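Local coordinates for protein annexin A8 (Homo sapiens, PDB 1W3W) that acts as a calcium-dependent phospholipid-binding annexin and as an indirect inhibitor of the thromboplastin-specific complex in blood coagulation, at residues L290-F295 / K301-M306; G81-L86 / K316-S321; T211-V216 / K249-L254. All coordinates share one frame; numbering follows the deposited sequence.

Interaction 1: L290-F295 / K301-M306; sequences LIKCHF and KTLSSM
F295 carries most of this contact, its ring meeting the chain as it turns from K301 into helix 303-310. The aromatic contacts use face and edge separately. L303 CA lies over one face, 4.0 Å from the ring centroid and 22° off the normal, a CH-pi contact displaced toward the rim. At the edge, K301 O stands 3.3 Å from F295 CD2 and M306 SD 3.6 Å from F295 CZ; with the sulfur 87° off the normal, this is an edge-on Met-aromatic contact. F295 has CG anti to its N (chi1 -162°), which carries the ring out toward the neighbouring segment.

The aliphatic contacts centre on L303: CD1 reaches F295 CE1 at 3.9 Å, and L303 CD2 meets K292 CG at 4.2 Å, the two side chains crossing at about a right angle. K292 NZ bonds to the carbonyls of V323 and S325. The pair belongs to the predicted fourth annexin repeat, where helix 288-299 hands over to helix 303-310. M306 also touches M266, a calcium ligand. Cut back to an alanine, position F295 would probably leave M306 SD and the L303 backbone without their aromatic partner and open a gap between the helices.

Polar links are few. A water donates to K292 O at 2.9 Å and accepts from L303 N, also at 2.9 Å, bridging the two backbones at the start of helix 303-310. Beside it T302 is the N-cap, its OG1 receiving S305 N at 3.2 Å, and S305 OG donates back to T302 O.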
loop_
_atom_site.group_PDB
_atom_site.type_symbol
_atom_site.label_atom_id
_atom_site.label_comp_id
_atom_site.label_asym_id
_atom_site.label_seq_id
_atom_site.Cartn_x
_atom_site.Cartn_y
_atom_site.Cartn_z
ATOM N N LEU A 290 5.652 4.055 13.295
ATOM C CA LEU A 290 6.991 3.667 12.863
ATOM C C LEU A 290 7.379 4.328 11.534
ATOM O O LEU A 290 8.524 4.681 11.330
ATOM C CB LEU A 290 7.106 2.137 12.762
ATOM C CG LEU A 290 6.993 1.358 14.077
ATOM C CD1 LEU A 290 6.769 -0.115 13.817
ATOM C CD2 LEU A 290 8.252 1.519 14.955
ATOM N N ILE A 291 6.413 4.512 10.644
ATOM C CA ILE A 291 6.630 5.203 9.396
ATOM C C ILE A 291 7.074 6.652 9.691
ATOM O O ILE A 291 8.029 7.146 9.096
ATOM C CB ILE A 291 5.357 5.149 8.514
ATOM C CG1 ILE A 291 5.107 3.702 8.040
ATOM C CG2 ILE A 291 5.507 6.080 7.304
ATOM C CD1 ILE A 291 3.742 3.455 7.366
ATOM N N LYS A 292 6.411 7.300 10.642
ATOM C CA LYS A 292 6.735 8.679 11.008
ATOM C C LYS A 292 8.164 8.774 11.526
ATOM O O LYS A 292 8.896 9.678 11.160
ATOM C CB LYS A 292 5.758 9.196 12.059
ATOM C CG LYS A 292 4.401 9.628 11.467
ATOM C CD LYS A 292 3.279 9.588 12.520
ATOM C CE LYS A 292 3.392 10.730 13.499
ATOM N NZ LYS A 292 2.331 10.695 14.538
ATOM N N CYS A 293 8.549 7.820 12.367
ATOM C CA CYS A 293 9.890 7.771 12.928
ATOM C C CYS A 293 10.961 7.568 11.852
ATOM O O CYS A 293 11.999 8.268 11.827
ATOM C CB CYS A 293 9.957 6.662 13.960
ATOM S SG CYS A 293 11.568 6.502 14.730
ATOM N N HIS A 294 10.702 6.613 10.960
ATOM C CA HIS A 294 11.608 6.300 9.861
ATOM C C HIS A 294 11.739 7.466 8.889
ATOM O O HIS A 294 12.835 7.740 8.403
ATOM C CB HIS A 294 11.173 5.028 9.119
ATOM C CG HIS A 294 11.666 3.768 9.760
ATOM N ND1 HIS A 294 10.961 3.107 10.743
ATOM C CD2 HIS A 294 12.816 3.072 9.590
ATOM C CE1 HIS A 294 11.642 2.043 11.133
ATOM N NE2 HIS A 294 12.771 2.001 10.450
ATOM N N PHE A 295 10.636 8.154 8.614
ATOM C CA PHE A 295 10.652 9.318 7.730
ATOM C C PHE A 295 11.620 10.392 8.246
ATOM O O PHE A 295 12.407 10.951 7.484
ATOM C CB PHE A 295 9.252 9.921 7.631
ATOM C CG PHE A 295 9.061 10.814 6.461
ATOM C CD1 PHE A 295 8.514 10.325 5.289
ATOM C CD2 PHE A 295 9.429 12.154 6.525
ATOM C CE1 PHE A 295 8.334 11.147 4.207
ATOM C CE2 PHE A 295 9.260 12.974 5.449
ATOM C CZ PHE A 295 8.705 12.469 4.280
ATOM N N LYS A 301 13.446 15.514 8.341
ATOM C CA LYS A 301 12.254 16.337 8.519
ATOM C C LYS A 301 11.051 15.424 8.752
ATOM O O LYS A 301 11.101 14.238 8.419
ATOM C CB LYS A 301 12.003 17.206 7.296
ATOM C CG LYS A 301 12.083 16.487 5.964
ATOM C CD LYS A 301 11.766 17.448 4.804
ATOM C CE LYS A 301 12.927 17.594 3.819
ATOM N NZ LYS A 301 13.511 18.979 3.815
ATOM N N THR A 302 9.980 15.966 9.324
ATOM C CA THR A 302 8.789 15.163 9.619
ATOM C C THR A 302 7.885 14.962 8.394
ATOM O O THR A 302 7.879 15.764 7.468
ATOM C CB THR A 302 7.974 15.788 10.738
ATOM O OG1 THR A 302 7.454 17.050 10.306
ATOM C CG2 THR A 302 8.849 16.109 11.975
ATOM N N LEU A 303 7.118 13.876 8.418
ATOM C CA LEU A 303 6.100 13.597 7.424
ATOM C C LEU A 303 5.113 14.776 7.302
ATOM O O LEU A 303 4.784 15.219 6.205
ATOM C CB LEU A 303 5.342 12.325 7.832
ATOM C CG LEU A 303 4.193 11.889 6.928
ATOM C CD1 LEU A 303 4.665 11.696 5.517
ATOM C CD2 LEU A 303 3.584 10.603 7.478
ATOM N N SER A 304 4.665 15.278 8.445
ATOM C CA SER A 304 3.709 16.393 8.501
ATOM C C SER A 304 4.214 17.667 7.827
ATOM O O SER A 304 3.444 18.363 7.185
ATOM C CB SER A 304 3.339 16.688 9.951
ATOM O OG SER A 304 2.658 15.576 10.491
ATOM N N SER A 305 5.512 17.954 7.933
ATOM C CA SER A 305 6.064 19.165 7.329
ATOM C C SER A 305 5.962 19.103 5.806
ATOM O O SER A 305 5.687 20.122 5.149
ATOM C CB SER A 305 7.516 19.435 7.784
ATOM O OG SER A 305 8.474 18.643 7.058
ATOM N N MET A 306 6.161 17.915 5.241
ATOM C CA MET A 306 6.017 17.759 3.806
ATOM C C MET A 306 4.565 17.803 3.374
ATOM O O MET A 306 4.237 18.392 2.344
ATOM C CB MET A 306 6.717 16.484 3.315
ATOM C CG MET A 306 8.154 16.759 2.962
ATOM S SD MET A 306 8.957 15.391 2.213
ATOM C CE MET A 306 8.616 15.717 0.519
HETATM O O HOH W 1 7.552 12.261 10.751
#

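Interaction 2: G81-L86 / K316-S321; sequences GKFERL and KNALLS
This is a buried, wholly apolar contact between two helices, 81-91 and 313-323, that lie far apart in sequence and join the predicted first and fourth annexin repeats. Four side chains make it: F83 and L86 on one side, A318 and L319 on the other. The short axes approach to 10.1 Å and their N-to-C directions differ by 32°, so the helices run roughly alongside each other; the nearest CA pair, F83 and A318, is 7.7 Å apart. The area buried between the segments is modest, 155 Å², consistent with an axis separation of about 10 Å bridged by a few side chains.

A318 and L86 each meet two partners across the contact. A318 CB is 3.6 Å from L86 CD2 and 4.0 Å from F83 CE1, so one methyl serves both neighbours. It reaches F83 at the ring edge, near the ring plane, and not over a face. With chi1 at 174°, L86 extends away from its own backbone N, and both methyls face helix 313-323; there CD2 lies 3.9 Å from L319 CD2, and L86 CD1 comes to 4.0 Å of the same methyl. The two leucines meet at a slant through their methyl branches.

Two further helices close the group. I45 of helix 41-48 touches both F83 and A318, while V281 and L276 of helix 273-283 meet L86 and L319 in turn. Polar pairs lie around this apolar centre: K82 forms a salt bridge with D273, and S321 OG bonds to T49. Four helices brought together by repeats 1 and 4 in this way are characteristic of the annexin core, in which those two repeats pack together as a hydrophobic module.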
loop_
_atom_site.group_PDB
_atom_site.type_symbol
_atom_site.label_atom_id
_atom_site.label_comp_id
_atom_site.label_asym_id
_atom_site.label_seq_id
_atom_site.Cartn_x
_atom_site.Cartn_y
_atom_site.Cartn_z
ATOM N N GLY A 81 -13.425 16.563 -4.760
ATOM C CA GLY A 81 -11.990 16.705 -4.885
ATOM C C GLY A 81 -11.199 15.728 -4.040
ATOM O O GLY A 81 -11.674 14.634 -3.723
ATOM N N LYS A 82 -9.998 16.159 -3.661
ATOM C CA LYS A 82 -9.072 15.332 -2.906
ATOM C C LYS A 82 -9.650 15.001 -1.537
ATOM O O LYS A 82 -9.492 13.899 -1.062
ATOM C CB LYS A 82 -7.711 16.021 -2.784
ATOM C CG LYS A 82 -6.980 16.140 -4.130
ATOM C CD LYS A 82 -5.721 17.003 -4.008
ATOM C CE LYS A 82 -5.509 17.936 -5.200
ATOM N NZ LYS A 82 -4.201 17.656 -5.863
ATOM N N PHE A 83 -10.355 15.953 -0.937
ATOM C CA PHE A 83 -10.994 15.761 0.347
ATOM C C PHE A 83 -11.974 14.602 0.281
ATOM O O PHE A 83 -11.989 13.765 1.152
ATOM C CB PHE A 83 -11.706 17.035 0.789
ATOM C CG PHE A 83 -12.339 16.945 2.150
ATOM C CD1 PHE A 83 -11.578 16.649 3.268
ATOM C CD2 PHE A 83 -13.694 17.179 2.314
ATOM C CE1 PHE A 83 -12.159 16.580 4.509
ATOM C CE2 PHE A 83 -14.277 17.111 3.571
ATOM C CZ PHE A 83 -13.511 16.808 4.664
ATOM N N GLU A 84 -12.790 14.554 -0.757
ATOM C CA GLU A 84 -13.688 13.421 -0.975
ATOM C C GLU A 84 -12.946 12.089 -1.140
ATOM O O GLU A 84 -13.371 11.069 -0.596
ATOM C CB GLU A 84 -14.569 13.659 -2.203
ATOM C CG GLU A 84 -15.607 12.570 -2.427
ATOM C CD GLU A 84 -15.231 11.551 -3.487
ATOM O OE1 GLU A 84 -16.031 10.622 -3.688
ATOM O OE2 GLU A 84 -14.157 11.655 -4.118
ATOM N N ARG A 85 -11.856 12.079 -1.887
ATOM C CA ARG A 85 -11.144 10.826 -2.127
ATOM C C ARG A 85 -10.611 10.256 -0.816
ATOM O O ARG A 85 -10.662 9.059 -0.596
ATOM C CB ARG A 85 -9.981 11.018 -3.089
ATOM C CG ARG A 85 -10.362 10.964 -4.567
ATOM C CD ARG A 85 -9.209 10.471 -5.467
ATOM N NE ARG A 85 -8.282 11.543 -5.805
ATOM C CZ ARG A 85 -7.037 11.375 -6.269
ATOM N NH1 ARG A 85 -6.515 10.162 -6.453
ATOM N NH2 ARG A 85 -6.306 12.443 -6.539
ATOM N N LEU A 86 -10.079 11.130 0.033
ATOM C CA LEU A 86 -9.525 10.723 1.320
ATOM C C LEU A 86 -10.590 10.218 2.275
ATOM O O LEU A 86 -10.417 9.177 2.910
ATOM C CB LEU A 86 -8.764 11.881 1.964
ATOM C CG LEU A 86 -8.242 11.630 3.379
ATOM C CD1 LEU A 86 -7.194 10.497 3.424
ATOM C CD2 LEU A 86 -7.669 12.902 3.908
ATOM N N LYS A 316 -5.702 18.782 3.430
ATOM C CA LYS A 316 -4.549 18.910 4.317
ATOM C C LYS A 316 -4.898 18.684 5.774
ATOM O O LYS A 316 -4.202 17.962 6.474
ATOM C CB LYS A 316 -3.925 20.295 4.179
ATOM C CG LYS A 316 -2.676 20.501 5.003
ATOM C CD LYS A 316 -2.737 21.779 5.791
ATOM C CE LYS A 316 -2.739 22.988 4.881
ATOM N NZ LYS A 316 -2.410 24.229 5.633
ATOM N N ASN A 317 -5.971 19.305 6.237
ATOM C CA ASN A 317 -6.306 19.232 7.645
ATOM C C ASN A 317 -6.754 17.842 8.051
ATOM O O ASN A 317 -6.460 17.398 9.154
ATOM C CB ASN A 317 -7.343 20.284 8.008
ATOM C CG ASN A 317 -6.762 21.690 7.993
ATOM O OD1 ASN A 317 -5.578 21.897 8.307
ATOM N ND2 ASN A 317 -7.581 22.661 7.607
ATOM N N ALA A 318 -7.431 17.145 7.145
ATOM C CA ALA A 318 -7.815 15.770 7.375
ATOM C C ALA A 318 -6.573 14.871 7.418
ATOM O O ALA A 318 -6.481 13.997 8.264
ATOM C CB ALA A 318 -8.780 15.296 6.288
ATOM N N LEU A 319 -5.626 15.067 6.508
ATOM C CA LEU A 319 -4.403 14.250 6.510
ATOM C C LEU A 319 -3.638 14.431 7.810
ATOM O O LEU A 319 -3.178 13.452 8.408
ATOM C CB LEU A 319 -3.493 14.585 5.336
ATOM C CG LEU A 319 -3.874 14.021 3.968
ATOM C CD1 LEU A 319 -3.004 14.624 2.916
ATOM C CD2 LEU A 319 -3.739 12.516 3.944
ATOM N N LEU A 320 -3.518 15.679 8.259
ATOM C CA LEU A 320 -2.777 15.976 9.482
ATOM C C LEU A 320 -3.481 15.419 10.711
ATOM O O LEU A 320 -2.827 14.988 11.635
ATOM C CB LEU A 320 -2.541 17.497 9.619
ATOM C CG LEU A 320 -1.606 18.133 8.582
ATOM C CD1 LEU A 320 -1.562 19.674 8.738
ATOM C CD2 LEU A 320 -0.199 17.569 8.711
ATOM N N SER A 321 -4.814 15.406 10.710
ATOM C CA SER A 321 -5.593 14.834 11.812
ATOM C C SER A 321 -5.319 13.332 11.929
ATOM O O SER A 321 -5.149 12.809 13.028
ATOM C CB SER A 321 -7.079 15.118 11.616
ATOM O OG SER A 321 -7.852 14.679 12.715
#

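Interaction 3: T211-V216 / K249-L254; sequences THLLRV and KCTQNL
Among the residues that touch here, Q252 alone ends in a flat group, but the contact involves its CA and CG and not the amide: it runs through the CA and the first part of the side chain, where L214 CD2 lies 4.2 Å from Q252 CA and 4.3 Å from Q252 CG. Aliphatic carbon therefore does the work, and T251 is its focus. The methyl T251 CG2 wedges between two consecutive leucines, 4.0 Å from L213 CB and 4.0 Å from L214 CG.

The torsions of T251 explain this division. CG2 stands anti to the backbone N and so projects across the interface, while OG1 (chi1 -67°) is left beside that N and bonds back to the carbonyl of V247 in the preceding turn. The polar atom is thus satisfied within its own helix, though L213 CD1 still comes to 4.1 Å of T251 OG1. L213 crosses T251 at about a right angle; L214 runs past it in the opposite sense, reaching the helix end beside Q252.

Just beyond, N253 caps the next helix, its OD1 accepting from S256 N. The contact lies away from the calcium site. It joins helix 210-224 to the C-terminal end of helix 238-252, where the chain passes from the predicted third annexin repeat into the fourth, an example of the helix-on-helix packing from which the all-helical annexin fold is built.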
loop_
_atom_site.group_PDB
_atom_site.type_symbol
_atom_site.label_atom_id
_atom_site.label_comp_id
_atom_site.label_asym_id
_atom_site.label_seq_id
_atom_site.Cartn_x
_atom_site.Cartn_y
_atom_site.Cartn_z
ATOM N N THR A 211 13.061 -14.202 5.451
ATOM C CA THR A 211 14.221 -14.570 6.253
ATOM C C THR A 211 15.317 -15.261 5.424
ATOM O O THR A 211 16.518 -15.018 5.600
ATOM C CB THR A 211 13.747 -15.497 7.394
ATOM O OG1 THR A 211 12.746 -14.813 8.176
ATOM C CG2 THR A 211 14.870 -15.775 8.366
ATOM N N HIS A 212 14.884 -16.137 4.531
ATOM C CA HIS A 212 15.780 -16.796 3.590
ATOM C C HIS A 212 16.407 -15.754 2.659
ATOM O O HIS A 212 17.600 -15.784 2.427
ATOM C CB HIS A 212 15.008 -17.842 2.786
ATOM C CG HIS A 212 15.824 -18.529 1.737
ATOM N ND1 HIS A 212 16.228 -19.842 1.855
ATOM C CD2 HIS A 212 16.304 -18.093 0.548
ATOM C CE1 HIS A 212 16.909 -20.187 0.777
ATOM N NE2 HIS A 212 16.982 -19.140 -0.026
ATOM N N LEU A 213 15.601 -14.816 2.169
ATOM C CA LEU A 213 16.082 -13.820 1.207
ATOM C C LEU A 213 17.116 -12.911 1.826
ATOM O O LEU A 213 18.080 -12.546 1.166
ATOM C CB LEU A 213 14.936 -12.986 0.638
ATOM C CG LEU A 213 14.094 -13.648 -0.455
ATOM C CD1 LEU A 213 12.960 -12.719 -0.817
ATOM C CD2 LEU A 213 14.904 -13.998 -1.675
ATOM N N LEU A 214 16.951 -12.572 3.105
ATOM C CA LEU A 214 17.959 -11.741 3.774
ATOM C C LEU A 214 19.313 -12.415 3.781
ATOM O O LEU A 214 20.348 -11.758 3.590
ATOM C CB LEU A 214 17.540 -11.391 5.198
ATOM C CG LEU A 214 16.411 -10.354 5.229
ATOM C CD1 LEU A 214 15.759 -10.303 6.604
ATOM C CD2 LEU A 214 16.950 -9.003 4.836
ATOM N N ARG A 215 19.317 -13.724 4.012
ATOM C CA ARG A 215 20.563 -14.476 3.955
ATOM C C ARG A 215 21.092 -14.562 2.513
ATOM O O ARG A 215 22.290 -14.512 2.303
ATOM C CB ARG A 215 20.376 -15.865 4.563
ATOM C CG ARG A 215 21.632 -16.717 4.580
ATOM C CD ARG A 215 22.662 -16.269 5.598
ATOM N NE ARG A 215 23.472 -17.407 6.030
ATOM C CZ ARG A 215 23.138 -18.270 6.996
ATOM N NH1 ARG A 215 21.996 -18.145 7.679
ATOM N NH2 ARG A 215 23.965 -19.267 7.287
ATOM N N VAL A 216 20.203 -14.715 1.536
ATOM C CA VAL A 216 20.608 -14.740 0.146
ATOM C C VAL A 216 21.295 -13.414 -0.213
ATOM O O VAL A 216 22.315 -13.429 -0.884
ATOM C CB VAL A 216 19.427 -15.022 -0.813
ATOM C CG1 VAL A 216 19.822 -14.795 -2.259
ATOM C CG2 VAL A 216 18.912 -16.444 -0.642
ATOM N N LYS A 249 13.213 -3.986 -0.919
ATOM C CA LYS A 249 12.997 -2.995 0.148
ATOM C C LYS A 249 12.014 -3.491 1.201
ATOM O O LYS A 249 12.244 -3.300 2.403
ATOM C CB LYS A 249 12.508 -1.672 -0.442
ATOM C CG LYS A 249 13.582 -0.924 -1.202
ATOM C CD LYS A 249 12.996 0.218 -1.993
ATOM C CE LYS A 249 14.097 1.174 -2.443
ATOM N NZ LYS A 249 13.556 2.130 -3.441
ATOM N N CYS A 250 10.929 -4.137 0.762
ATOM C CA CYS A 250 9.917 -4.664 1.682
ATOM C C CYS A 250 10.459 -5.805 2.546
ATOM O O CYS A 250 10.038 -6.001 3.680
ATOM C CB CYS A 250 8.682 -5.119 0.914
ATOM S SG CYS A 250 7.695 -3.729 0.300
ATOM N N THR A 251 11.413 -6.544 2.005
ATOM C CA THR A 251 12.052 -7.637 2.727
ATOM C C THR A 251 12.962 -7.113 3.821
ATOM O O THR A 251 12.981 -7.650 4.918
ATOM C CB THR A 251 12.869 -8.485 1.726
ATOM O OG1 THR A 251 11.975 -9.131 0.819
ATOM C CG2 THR A 251 13.610 -9.619 2.421
ATOM N N GLN A 252 13.721 -6.072 3.509
ATOM C CA GLN A 252 14.689 -5.482 4.430
ATOM C C GLN A 252 14.022 -4.712 5.578
ATOM O O GLN A 252 14.344 -4.911 6.742
ATOM C CB GLN A 252 15.618 -4.543 3.661
ATOM C CG GLN A 252 16.498 -5.297 2.696
ATOM C CD GLN A 252 17.293 -4.399 1.776
ATOM O OE1 GLN A 252 18.364 -4.793 1.313
ATOM N NE2 GLN A 252 16.778 -3.208 1.497
ATOM N N ASN A 253 13.083 -3.837 5.242
ATOM C CA ASN A 253 12.331 -3.098 6.248
ATOM C C ASN A 253 11.093 -2.499 5.618
ATOM O O ASN A 253 11.163 -1.535 4.876
ATOM C CB ASN A 253 13.188 -1.997 6.897
ATOM C CG ASN A 253 12.573 -1.456 8.190
ATOM O OD1 ASN A 253 11.404 -1.073 8.229
ATOM N ND2 ASN A 253 13.371 -1.423 9.259
ATOM N N LEU A 254 9.952 -3.087 5.939
ATOM C CA LEU A 254 8.670 -2.658 5.408
ATOM C C LEU A 254 8.300 -1.216 5.784
ATOM O O LEU A 254 7.768 -0.473 4.973
ATOM C CB LEU A 254 7.616 -3.614 5.936
ATOM C CG LEU A 254 6.243 -3.588 5.312
ATOM C CD1 LEU A 254 6.329 -3.763 3.800
ATOM C CD2 LEU A 254 5.426 -4.693 5.977
#

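Overall arrangement
Interactions 1 and 2 meet through packing of S304 CB on L320 CD2 at 3.9 Å; these residues sit on helices 303-310 and 313-323, which follow each other in the chain, and the centres of the two contacts are 18 Å apart. Interaction 1 also meets interaction 3, where H294 NE2 packs 3.7 Å from N253 ND2, with centres 23 Å apart. Interactions 2 and 3 do not touch: they lie on opposite sides of the chain's centre, their nearest atoms about 17 Å apart. Along the sequence, interaction 2 closes a long loop containing both others. The calcium ion, bound by M266, G268, G270 and D310, is about 6 Å from the M306 side chain and about 12 Å from that of L319.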